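Local atomic coordinates of LysR family transcriptional regulator (Vibrio vulnificus, PDB entry 5FHK), a protein that regulates virulence genes as a LysR-type transcription factor that probably binds specific DNA sequences, this chain being its regulatory domain. Residues 14-19 / 107-112; 79-84 / 159-164; 97-102 / 147-152; 114-117 / 121-124; 131-134 / 138-141. All coordinates share one frame; numbering follows the deposited sequence.

Contact 1 of 5, residues 14-19 / 107-112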
# COMPACT_ATOMS: atom_id res chain seq x y z
N PRO A 14 -8.27 -3.97 -6.98
CA PRO A 14 -6.96 -4.64 -7.11
C PRO A 14 -5.87 -4.01 -6.25
O PRO A 14 -5.82 -2.79 -6.07
CB PRO A 14 -6.63 -4.47 -8.60
CG PRO A 14 -7.44 -3.31 -9.05
CD PRO A 14 -8.72 -3.39 -8.26
N TYR A 15 -4.96 -4.87 -5.78
CA TYR A 15 -4.09 -4.50 -4.66
C TYR A 15 -3.25 -3.24 -4.96
O TYR A 15 -3.38 -2.21 -4.27
CB TYR A 15 -3.19 -5.67 -4.29
CG TYR A 15 -2.31 -5.34 -3.12
CD1 TYR A 15 -2.82 -4.61 -2.05
CD2 TYR A 15 -0.97 -5.69 -3.10
CE1 TYR A 15 -2.02 -4.26 -0.97
CE2 TYR A 15 -0.17 -5.34 -2.03
CZ TYR A 15 -0.70 -4.63 -0.97
OH TYR A 15 0.09 -4.28 0.10
N ASN A 16 -2.41 -3.29 -5.98
CA ASN A 16 -1.43 -2.22 -6.17
C ASN A 16 -1.97 -0.95 -6.81
O ASN A 16 -1.28 0.08 -6.76
CB ASN A 16 -0.28 -2.71 -7.03
CG ASN A 16 0.55 -3.72 -6.32
OD1 ASN A 16 1.18 -3.41 -5.31
ND2 ASN A 16 0.60 -4.93 -6.86
N LEU A 17 -3.16 -0.99 -7.40
CA LEU A 17 -3.64 0.08 -8.26
C LEU A 17 -4.73 0.91 -7.63
O LEU A 17 -5.16 1.90 -8.23
CB LEU A 17 -4.18 -0.50 -9.58
CG LEU A 17 -3.27 -1.42 -10.39
CD1 LEU A 17 -4.04 -1.97 -11.58
CD2 LEU A 17 -2.06 -0.65 -10.87
N THR A 18 -5.21 0.53 -6.45
CA THR A 18 -6.41 1.15 -5.89
C THR A 18 -6.21 2.63 -5.66
O THR A 18 -7.06 3.45 -6.03
CB THR A 18 -6.79 0.47 -4.59
OG1 THR A 18 -7.36 -0.81 -4.88
CG2 THR A 18 -7.78 1.32 -3.80
N LYS A 19 -5.09 3.01 -5.06
CA LYS A 19 -4.86 4.40 -4.72
C LYS A 19 -4.90 5.28 -5.97
O LYS A 19 -5.62 6.28 -6.00
CB LYS A 19 -3.53 4.54 -3.97
CG LYS A 19 -3.13 5.96 -3.74
CD LYS A 19 -3.76 6.52 -2.50
CE LYS A 19 -3.26 7.94 -2.30
NZ LYS A 19 -3.60 8.79 -3.48
N GLY A 107 8.13 -7.02 -7.59
CA GLY A 107 7.00 -6.96 -6.67
C GLY A 107 5.80 -7.69 -7.23
O GLY A 107 5.51 -7.60 -8.43
N HIS A 108 5.09 -8.41 -6.34
CA HIS A 108 3.86 -9.10 -6.73
C HIS A 108 2.85 -8.10 -7.28
O HIS A 108 2.76 -6.97 -6.78
CB HIS A 108 3.24 -9.82 -5.53
CG HIS A 108 3.85 -11.15 -5.20
ND1 HIS A 108 4.58 -11.36 -4.04
CD2 HIS A 108 3.81 -12.34 -5.85
CE1 HIS A 108 4.98 -12.62 -4.00
NE2 HIS A 108 4.53 -13.24 -5.08
N PRO A 109 2.04 -8.49 -8.28
CA PRO A 109 1.95 -9.80 -8.95
C PRO A 109 2.85 -9.88 -10.19
O PRO A 109 2.50 -10.58 -11.15
CB PRO A 109 0.48 -9.86 -9.35
CG PRO A 109 0.17 -8.43 -9.75
CD PRO A 109 1.05 -7.54 -8.83
N LEU A 110 3.96 -9.14 -10.16
CA LEU A 110 4.94 -9.09 -11.24
C LEU A 110 6.28 -9.67 -10.77
O LEU A 110 7.34 -9.08 -10.99
CB LEU A 110 5.12 -7.66 -11.74
CG LEU A 110 3.86 -6.89 -12.17
CD1 LEU A 110 4.25 -5.51 -12.72
CD2 LEU A 110 3.06 -7.68 -13.23
N LEU A 111 6.23 -10.80 -10.06
CA LEU A 111 7.44 -11.55 -9.79
C LEU A 111 7.95 -12.26 -11.04
O LEU A 111 9.14 -12.60 -11.11
CB LEU A 111 7.21 -12.58 -8.68
CG LEU A 111 7.12 -12.07 -7.24
CD1 LEU A 111 7.59 -13.16 -6.24
CD2 LEU A 111 7.91 -10.78 -7.06
N LYS A 112 7.08 -12.49 -12.01
CA LYS A 112 7.43 -13.08 -13.29
C LYS A 112 7.33 -11.99 -14.35
O LYS A 112 6.31 -11.30 -14.44
CB LYS A 112 6.49 -14.25 -13.62
CG LYS A 112 6.82 -15.04 -14.90
CD LYS A 112 5.79 -16.15 -15.09
CE LYS A 112 5.05 -16.01 -16.41
NZ LYS A 112 4.33 -14.69 -16.47
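Asn-16 reaches across to the backbone of His-108 and the ring of Pro-109 where the two lobes of the regulatory domain face each other. The domain has the type 2 periplasmic-binding-protein fold, in which effectors of LysR-type relatives commonly bind between the lobes. The link is a single hydrogen bond, from Asn-16 ND2 to His-108 O at 3.0 Å; the donor lies in the carbonyl plane on a lone pair, whereas the acceptor is tilted 22° out of the Asn-16 amide plane. With CG anti to its own carbonyl carbon (chi1 -70°), Asn-16 extends its amide toward the opposite lobe. Asparagine suits the place because its other end accepts: OD1 is bonded to Leu-136 N, at the start of helix 136-144, and the two partners define which way round the amide sits. Pro-109 comes from the opposite direction and sets CD 3.3 Å from Asn-16 ND2. The peptide bond before Pro-109 is cis, which only proline accommodates readily, and the resulting type VI turn is closed by Leu-110 N bonding to Gly-107 O at 2.8 Å. Leu-111 CG lies over one face of the His-108 ring, toward its rim. Next to Asn-16, Tyr-15 OH is hydrogen-bonded to Tyr-15 OH of the second subunit. Farther along the same segment, Thr-18 turns its hydroxyl back, placing OG1 2.8 Å from Pro-14 O and 37° above that carbonyl's plane.

Contact 2 of 5, residues 79-84 / 159-164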
# COMPACT_ATOMS: atom_id res chain seq x y z
N ILE A 79 6.00 -1.65 -17.66
CA ILE A 79 7.18 -1.24 -18.41
C ILE A 79 8.38 -1.31 -17.48
O ILE A 79 8.25 -1.22 -16.25
CB ILE A 79 7.06 0.19 -18.97
CG1 ILE A 79 6.93 1.18 -17.83
CG2 ILE A 79 5.81 0.31 -19.89
CD1 ILE A 79 6.75 2.59 -18.30
N LEU A 80 9.55 -1.44 -18.07
CA LEU A 80 10.80 -1.54 -17.32
C LEU A 80 11.35 -0.14 -17.10
O LEU A 80 11.37 0.66 -18.04
CB LEU A 80 11.80 -2.40 -18.09
CG LEU A 80 11.39 -3.86 -18.32
CD1 LEU A 80 12.31 -4.55 -19.35
CD2 LEU A 80 11.39 -4.63 -17.00
N VAL A 81 11.77 0.15 -15.86
CA VAL A 81 12.38 1.44 -15.52
C VAL A 81 13.51 1.26 -14.51
O VAL A 81 13.67 0.20 -13.89
CB VAL A 81 11.36 2.46 -14.95
CG1 VAL A 81 10.34 2.84 -16.00
CG2 VAL A 81 10.64 1.92 -13.68
N ALA A 82 14.32 2.31 -14.37
CA ALA A 82 15.39 2.44 -13.38
C ALA A 82 15.70 3.92 -13.21
O ALA A 82 15.39 4.74 -14.08
CB ALA A 82 16.65 1.66 -13.81
N SER A 83 16.32 4.28 -12.08
CA SER A 83 16.65 5.69 -11.88
C SER A 83 17.82 6.11 -12.78
O SER A 83 18.55 5.27 -13.29
CB SER A 83 16.99 5.95 -10.41
OG SER A 83 18.33 5.60 -10.13
N PRO A 84 17.96 7.41 -13.05
CA PRO A 84 19.15 7.87 -13.80
C PRO A 84 20.46 7.51 -13.11
O PRO A 84 21.45 7.23 -13.79
CB PRO A 84 18.95 9.39 -13.87
CG PRO A 84 17.45 9.55 -13.84
CD PRO A 84 16.94 8.46 -12.94
N GLU A 159 4.26 10.07 -13.57
CA GLU A 159 4.86 11.34 -13.14
C GLU A 159 6.38 11.20 -13.00
O GLU A 159 7.12 12.12 -13.36
CB GLU A 159 4.21 11.84 -11.85
CG GLU A 159 4.76 11.29 -10.53
CD GLU A 159 3.88 10.18 -9.93
OE1 GLU A 159 3.30 9.36 -10.69
OE2 GLU A 159 3.78 10.12 -8.68
N TYR A 160 6.87 10.04 -12.54
CA TYR A 160 8.31 9.81 -12.47
C TYR A 160 8.95 9.83 -13.85
O TYR A 160 10.09 10.30 -14.02
CB TYR A 160 8.62 8.48 -11.79
CG TYR A 160 8.26 8.42 -10.34
CD1 TYR A 160 6.96 8.09 -9.93
CD2 TYR A 160 9.23 8.66 -9.36
CE1 TYR A 160 6.64 8.05 -8.58
CE2 TYR A 160 8.92 8.61 -8.03
CZ TYR A 160 7.62 8.30 -7.63
OH TYR A 160 7.34 8.28 -6.29
N ILE A 161 8.26 9.28 -14.85
CA ILE A 161 8.81 9.26 -16.20
C ILE A 161 8.84 10.65 -16.80
O ILE A 161 9.83 11.07 -17.40
CB ILE A 161 8.01 8.31 -17.10
CG1 ILE A 161 8.06 6.89 -16.54
CG2 ILE A 161 8.56 8.40 -18.52
CD1 ILE A 161 9.37 6.25 -16.74
N ALA A 162 7.72 11.36 -16.70
CA ALA A 162 7.65 12.73 -17.22
C ALA A 162 8.74 13.59 -16.59
O ALA A 162 9.47 14.28 -17.30
CB ALA A 162 6.28 13.33 -16.95
N ASP A 163 8.88 13.54 -15.26
CA ASP A 163 9.88 14.35 -14.56
C ASP A 163 11.30 13.92 -14.89
O ASP A 163 12.23 14.73 -14.75
CB ASP A 163 9.69 14.26 -13.03
CG ASP A 163 8.55 15.14 -12.52
OD1 ASP A 163 7.84 15.77 -13.34
OD2 ASP A 163 8.35 15.19 -11.27
N GLY A 164 11.51 12.67 -15.29
CA GLY A 164 12.85 12.16 -15.49
C GLY A 164 13.49 11.51 -14.27
O GLY A 164 14.66 11.12 -14.35
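Val-81 and Pro-84 meet Ile-161 and Gly-164, bringing the end of strand 68-82 and the turn beyond it against the C-terminal part of helix 158-163. At the start of segment 79-84, Ile-79 faces the helix without touching it, and its side chain packs on Arg-168. Leu-80 turns to the other side of the sheet, toward Trp-113 and Leu-115. Val-81 faces the helix again and makes the apolar contact, its CG1 3.6 Å from Ile-161 CD1. Val-81 holds CG1 beside its backbone N (chi1 -65°), while Ile-161, whose side chain crosses that of Val-81 obliquely, bends at its second torsion (chi2 -73°) to bring its terminal methyl over to the strand. Branched aliphatic residues suit both places, being compact on the strand and long enough on the helix to span the gap. Beyond Ala-82 the strand ends, and Ser-83 caps the next short helix, 84-87, with OG bonded to Tyr-86 N. Pro-84 opens that helix, a first-turn position where no backbone N-H is needed, and its CG approaches Gly-164 O at 3.2 Å. Gly-164 leaves helix 158-163 with a positive phi of 90°, where a beta carbon would strike the preceding carbonyl O; glycine relieves that clash. This is helix-on-sheet packing of the alpha/beta kind, within one lobe of the periplasmic-binding-protein fold shared by LysR regulatory domains.

Contact 3 of 5, residues 97-102 / 147-152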
# COMPACT_ATOMS: atom_id res chain seq x y z
N GLU A 97 17.31 -10.25 -22.83
CA GLU A 97 18.09 -11.33 -22.23
C GLU A 97 19.21 -10.79 -21.35
O GLU A 97 19.68 -11.52 -20.48
CB GLU A 97 18.68 -12.22 -23.33
CG GLU A 97 17.72 -13.33 -23.79
CD GLU A 97 17.40 -14.33 -22.69
OE1 GLU A 97 18.30 -14.66 -21.88
OE2 GLU A 97 16.23 -14.79 -22.62
N ASP A 98 19.61 -9.54 -21.54
CA ASP A 98 20.64 -8.94 -20.71
C ASP A 98 20.17 -8.68 -19.28
O ASP A 98 21.00 -8.32 -18.43
CB ASP A 98 21.12 -7.64 -21.34
CG ASP A 98 21.72 -7.85 -22.73
OD1 ASP A 98 22.28 -8.94 -22.99
OD2 ASP A 98 21.64 -6.92 -23.56
N LEU A 99 18.88 -8.87 -18.98
CA LEU A 99 18.40 -8.61 -17.62
C LEU A 99 19.11 -9.49 -16.59
O LEU A 99 19.29 -9.07 -15.44
CB LEU A 99 16.89 -8.81 -17.56
CG LEU A 99 16.09 -7.85 -18.44
CD1 LEU A 99 14.61 -8.08 -18.25
CD2 LEU A 99 16.46 -6.42 -18.11
N HIS A 100 19.57 -10.68 -17.01
CA HIS A 100 20.22 -11.60 -16.08
C HIS A 100 21.43 -10.98 -15.40
O HIS A 100 21.73 -11.30 -14.24
CB HIS A 100 20.62 -12.87 -16.82
CG HIS A 100 19.45 -13.64 -17.34
ND1 HIS A 100 19.02 -13.55 -18.64
CD2 HIS A 100 18.60 -14.48 -16.72
CE1 HIS A 100 17.96 -14.32 -18.81
NE2 HIS A 100 17.69 -14.90 -17.66
N ASP A 101 22.12 -10.06 -16.07
CA ASP A 101 23.35 -9.47 -15.56
C ASP A 101 23.12 -8.14 -14.85
O ASP A 101 24.08 -7.38 -14.66
CB ASP A 101 24.34 -9.30 -16.70
CG ASP A 101 24.57 -10.60 -17.45
OD1 ASP A 101 24.76 -11.64 -16.78
OD2 ASP A 101 24.54 -10.59 -18.70
N HIS A 102 21.88 -7.86 -14.43
CA HIS A 102 21.51 -6.60 -13.80
C HIS A 102 20.81 -6.89 -12.47
O HIS A 102 20.23 -7.96 -12.28
CB HIS A 102 20.59 -5.77 -14.70
CG HIS A 102 21.32 -4.92 -15.68
ND1 HIS A 102 21.67 -3.61 -15.42
CD2 HIS A 102 21.77 -5.18 -16.93
CE1 HIS A 102 22.31 -3.11 -16.46
NE2 HIS A 102 22.38 -4.04 -17.39
N LEU A 147 18.82 1.17 -6.92
CA LEU A 147 19.23 -0.19 -6.62
C LEU A 147 18.95 -1.17 -7.76
O LEU A 147 19.32 -2.34 -7.65
CB LEU A 147 18.55 -0.68 -5.34
CG LEU A 147 18.91 0.05 -4.03
CD1 LEU A 147 17.95 -0.36 -2.91
CD2 LEU A 147 20.37 -0.21 -3.61
N GLY A 148 18.33 -0.74 -8.85
CA GLY A 148 18.25 -1.65 -9.99
C GLY A 148 17.01 -1.42 -10.84
O GLY A 148 16.33 -0.39 -10.72
N ILE A 149 16.74 -2.42 -11.69
CA ILE A 149 15.67 -2.41 -12.69
C ILE A 149 14.45 -3.11 -12.12
O ILE A 149 14.56 -4.17 -11.49
CB ILE A 149 16.14 -3.13 -13.97
CG1 ILE A 149 17.28 -2.38 -14.66
CG2 ILE A 149 14.95 -3.42 -14.92
CD1 ILE A 149 18.06 -3.26 -15.54
N THR A 150 13.27 -2.53 -12.34
CA THR A 150 12.01 -3.15 -11.97
C THR A 150 11.03 -3.11 -13.13
O THR A 150 11.20 -2.39 -14.11
CB THR A 150 11.36 -2.47 -10.76
OG1 THR A 150 10.12 -3.12 -10.50
CG2 THR A 150 11.09 -1.00 -11.08
N LEU A 151 9.97 -3.89 -12.99
CA LEU A 151 8.85 -3.85 -13.91
C LEU A 151 7.64 -3.33 -13.14
O LEU A 151 7.33 -3.83 -12.06
CB LEU A 151 8.55 -5.23 -14.49
CG LEU A 151 7.34 -5.21 -15.42
CD1 LEU A 151 7.76 -4.62 -16.73
CD2 LEU A 151 6.80 -6.63 -15.64
N MET A 152 6.98 -2.33 -13.70
CA MET A 152 6.06 -1.56 -12.90
C MET A 152 4.89 -1.13 -13.77
O MET A 152 5.10 -0.77 -14.94
CB MET A 152 6.79 -0.35 -12.32
CG MET A 152 6.03 0.49 -11.33
SD MET A 152 5.98 -0.23 -9.69
CE MET A 152 7.70 -0.58 -9.40
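Ile-149 presses its terminal methyl into the base of the His-102 side chain. CD1 lies 3.6 Å from His-102 ND1 and 3.7 Å from His-102 CB, so it meets the root of the imidazole and approaches the ring obliquely. Leu-99 adds a looser apolar touch, its CD2 4.4 Å from the same Ile-149 CD1. The second torsion of Ile-149 is close to trans (chi2 158°), which carries its delta methyl out from the strand to the loop, and a long aliphatic residue suits this buried place for that reason. The second shell holds the histidine. His-102 ND1 is hydrogen-bonded to Tyr-86 OH, Asp-98 O lies in the ring plane at its edge, and His-102 N bonds to Leu-99 O at 3.0 Å. The latter bond follows the 3-10 turn 98-100, whose tight coil also brings Asp-101 N to Asp-98 O. Farther out, His-100 ND1 donates to Glu-97 O at 2.8 Å, with an N-H...O angle of 157°, tying the start of the coil to its end. In the other segment, Gly-148 takes backbone angles that would jam a beta carbon against the preceding carbonyl. Strand 149-153 runs between strand 68-82, antiparallel to it, and strand 104-107, parallel to it; Ile-149 points to the side where Trp-113 packs against both it and Leu-99, whereas Thr-150 turns to the opposite side, against helix 136-144.

Contact 4 of 5, residues 114-117 / 121-124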
# COMPACT_ATOMS: atom_id res chain seq x y z
N THR A 114 7.16 -11.24 -18.11
CA THR A 114 6.88 -11.76 -19.45
C THR A 114 6.91 -10.59 -20.42
O THR A 114 5.98 -9.79 -20.45
CB THR A 114 5.54 -12.48 -19.49
OG1 THR A 114 5.50 -13.42 -18.41
CG2 THR A 114 5.35 -13.18 -20.83
N LEU A 115 7.98 -10.50 -21.21
CA LEU A 115 8.28 -9.32 -22.00
C LEU A 115 8.21 -9.63 -23.49
O LEU A 115 8.87 -10.57 -23.96
CB LEU A 115 9.67 -8.79 -21.65
CG LEU A 115 9.73 -8.35 -20.18
CD1 LEU A 115 11.10 -7.79 -19.88
CD2 LEU A 115 8.66 -7.29 -19.88
N ILE A 116 7.44 -8.83 -24.21
CA ILE A 116 7.31 -8.92 -25.66
C ILE A 116 7.98 -7.69 -26.27
O ILE A 116 8.03 -6.62 -25.66
CB ILE A 116 5.84 -9.02 -26.11
CG1 ILE A 116 5.16 -7.64 -26.07
CG2 ILE A 116 5.07 -10.01 -25.24
CD1 ILE A 116 3.98 -7.48 -27.04
N ASN A 117 8.51 -7.85 -27.47
CA ASN A 117 9.07 -6.70 -28.18
C ASN A 117 8.22 -6.39 -29.41
O ASN A 117 7.21 -7.05 -29.68
CB ASN A 117 10.55 -6.91 -28.52
CG ASN A 117 10.77 -7.95 -29.60
OD1 ASN A 117 9.83 -8.61 -30.06
ND2 ASN A 117 12.03 -8.12 -30.00
N GLU A 121 9.00 -11.25 -30.30
CA GLU A 121 9.77 -12.17 -29.47
C GLU A 121 9.36 -12.03 -28.01
O GLU A 121 9.07 -10.93 -27.53
CB GLU A 121 11.27 -11.91 -29.62
CG GLU A 121 12.15 -12.92 -28.88
CD GLU A 121 13.63 -12.52 -28.80
OE1 GLU A 121 14.00 -11.46 -29.38
OE2 GLU A 121 14.41 -13.27 -28.16
N THR A 122 9.34 -13.16 -27.29
CA THR A 122 8.90 -13.21 -25.90
C THR A 122 10.03 -13.75 -25.03
O THR A 122 10.55 -14.84 -25.29
CB THR A 122 7.66 -14.09 -25.76
OG1 THR A 122 6.50 -13.35 -26.16
CG2 THR A 122 7.49 -14.59 -24.32
N VAL A 123 10.38 -12.99 -24.00
CA VAL A 123 11.40 -13.39 -23.04
C VAL A 123 10.75 -13.42 -21.65
O VAL A 123 10.04 -12.47 -21.28
CB VAL A 123 12.60 -12.43 -23.09
CG1 VAL A 123 13.43 -12.54 -21.81
CG2 VAL A 123 13.46 -12.73 -24.32
N VAL A 124 11.00 -14.49 -20.89
CA VAL A 124 10.48 -14.65 -19.53
C VAL A 124 11.65 -14.53 -18.56
O VAL A 124 12.67 -15.22 -18.73
CB VAL A 124 9.75 -15.99 -19.36
CG1 VAL A 124 9.21 -16.12 -17.94
CG2 VAL A 124 8.62 -16.09 -20.36
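Leu-115 and Val-123 form a hydrogen-bonded antiparallel pair, flanked by the non-hydrogen-bonded pairs Thr-114 with Val-124 and Ile-116 with Thr-122, the two strand axes running 158° apart and 4.7 Å from each other. This is a beta hairpin, and strand 113-117 is the middle member of a small three-stranded sheet completed by strand 173-174. Leu-115 N bonds to Val-123 O and Val-123 N to Leu-115 O, both at 2.9 Å and nearly straight. Leu-115 and Val-123 point to the buried side, where both rest on Trp-173; aliphatic side chains suit this buried side, packed against an indole. The other side carries beta-branched residues, which suit extended backbone: Ile-116 CG2 approaches Thr-122 OG1 at 3.7 Å, and Thr-114 CG2 lies 4.3 Å from Thr-122 CG2. Thr-114 directs its hydroxyl to Lys-112 NZ. Near the turn, Asn-117 N donates to Glu-121 O at 3.1 Å. Glu-121 extends away from its backbone, packs on Trp-173 and bonds through OE1 to His-95 NE2; its carboxylate plane stands steeply to that of the Asn-117 amide. Asparagine fits this place beside the turn because its short side chain can fold back on the backbone. With CG between its own N and carbonyl carbon (chi1 70°), Asn-117 brings OD1 2.8 Å from Glu-121 N, a donor tilted 34° out of the amide's carbonyl plane.

Contact 5 of 5, residues 131-134 / 138-141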
# COMPACT_ATOMS: atom_id res chain seq x y z
N PHE A 131 15.95 -7.40 -4.62
CA PHE A 131 14.90 -7.06 -3.68
C PHE A 131 13.61 -7.63 -4.25
O PHE A 131 13.31 -7.38 -5.42
CB PHE A 131 14.79 -5.53 -3.52
CG PHE A 131 13.71 -5.08 -2.57
CD1 PHE A 131 12.71 -4.22 -2.99
CD2 PHE A 131 13.73 -5.47 -1.24
CE1 PHE A 131 11.72 -3.78 -2.11
CE2 PHE A 131 12.74 -5.05 -0.35
CZ PHE A 131 11.74 -4.20 -0.77
N GLN A 132 12.89 -8.41 -3.45
CA GLN A 132 11.57 -8.92 -3.82
C GLN A 132 10.57 -8.59 -2.73
O GLN A 132 10.87 -8.76 -1.54
CB GLN A 132 11.58 -10.43 -4.04
CG GLN A 132 12.39 -10.83 -5.24
CD GLN A 132 12.12 -12.24 -5.69
OE1 GLN A 132 12.72 -12.69 -6.66
NE2 GLN A 132 11.22 -12.94 -5.00
N ALA A 133 9.38 -8.15 -3.14
CA ALA A 133 8.36 -7.76 -2.18
C ALA A 133 6.98 -8.16 -2.68
O ALA A 133 6.76 -8.32 -3.88
CB ALA A 133 8.40 -6.25 -1.89
N ASN A 134 6.05 -8.32 -1.74
CA ASN A 134 4.66 -8.59 -2.10
C ASN A 134 3.85 -7.32 -2.40
O ASN A 134 2.63 -7.42 -2.59
CB ASN A 134 3.97 -9.40 -0.99
CG ASN A 134 4.03 -8.72 0.36
OD1 ASN A 134 4.88 -7.85 0.62
ND2 ASN A 134 3.14 -9.14 1.26
N VAL A 138 6.73 -0.40 -2.41
CA VAL A 138 8.07 -0.42 -1.82
C VAL A 138 9.13 -0.78 -2.85
O VAL A 138 10.29 -0.38 -2.72
CB VAL A 138 8.15 -1.37 -0.61
CG1 VAL A 138 7.20 -0.90 0.49
CG2 VAL A 138 7.85 -2.77 -1.03
N VAL A 139 8.77 -1.55 -3.87
CA VAL A 139 9.68 -1.84 -4.98
C VAL A 139 10.06 -0.55 -5.71
O VAL A 139 11.22 -0.33 -6.06
CB VAL A 139 9.04 -2.88 -5.92
CG1 VAL A 139 9.92 -3.12 -7.12
CG2 VAL A 139 8.80 -4.21 -5.17
N ARG A 140 9.07 0.29 -6.00
CA ARG A 140 9.34 1.55 -6.66
C ARG A 140 10.31 2.38 -5.84
O ARG A 140 11.25 2.97 -6.39
CB ARG A 140 8.04 2.33 -6.88
CG ARG A 140 8.27 3.64 -7.60
CD ARG A 140 7.27 4.68 -7.18
NE ARG A 140 7.32 4.97 -5.75
CZ ARG A 140 8.27 5.68 -5.14
NH1 ARG A 140 9.28 6.19 -5.82
NH2 ARG A 140 8.20 5.88 -3.82
N SER A 141 10.13 2.40 -4.52
CA SER A 141 11.00 3.19 -3.67
C SER A 141 12.45 2.77 -3.82
O SER A 141 13.35 3.62 -3.90
CB SER A 141 10.53 3.08 -2.22
OG SER A 141 11.63 3.15 -1.35
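Phe-131 and Val-138 meet with their side chains crossing at about a right angle, the ring turning its CE1 corner toward the helix. That carbon lies 4.1 Å from Val-138 CG2 and 3.7 Å from Val-138 O, the carbonyl being oblique to the ring. Val-139 CA sits near the ring plane at its edge, 4.0 Å from CE1. The anti arrangement of CG and backbone N in Phe-131 (chi1 180°) sends the ring out from the strand toward the helix. Two residues on, Ala-133 points the same way and sets its single methyl against two valines: CB is 3.6 Å from Val-138 CG2 and 3.9 Å from Val-139 CG2. A residue this small lets the helix come close, the alpha carbons of Ala-133 and Val-139 being 6.7 Å apart. Strand 131-133, helix 136-144 and strand 149-153 make a beta-alpha-beta crossover, since both strands run parallel to strand 104-107, which lies between them. Compact valines suit the helix face that lies on this sheet, and Val-139 also reaches Leu-105, Thr-150 and Met-152. Strand 131-133 pairs in parallel with a strand of the second subunit, so the sheet continues across the dimer. On the helix, Val-138 packs on Met-23 of the second subunit, and Ser-141 OG is hydrogen-bonded to Asn-27 ND2 of that chain.

In the fold
From the N terminus, segment 14-19 is the first to open a loop, which contact 1 closes at 107-112, joining one lobe to the other. Before it closes, strand 68-82 and loop 97-102 have opened contacts 2 and 3, so contact 1 crosses both. Contact 3 lies within contact 2, and they meet in the sheet where strands 68-82 and 149-153 are neighbours. The short-range contacts 4 and 5 follow contact 1 in series, both inside contact 3. The hairpin of contact 4 packs through Leu-115 on Leu-80 and Leu-99; contact 5 joins contact 1 through the backbones of Ala-133 and His-108, beside the second subunit.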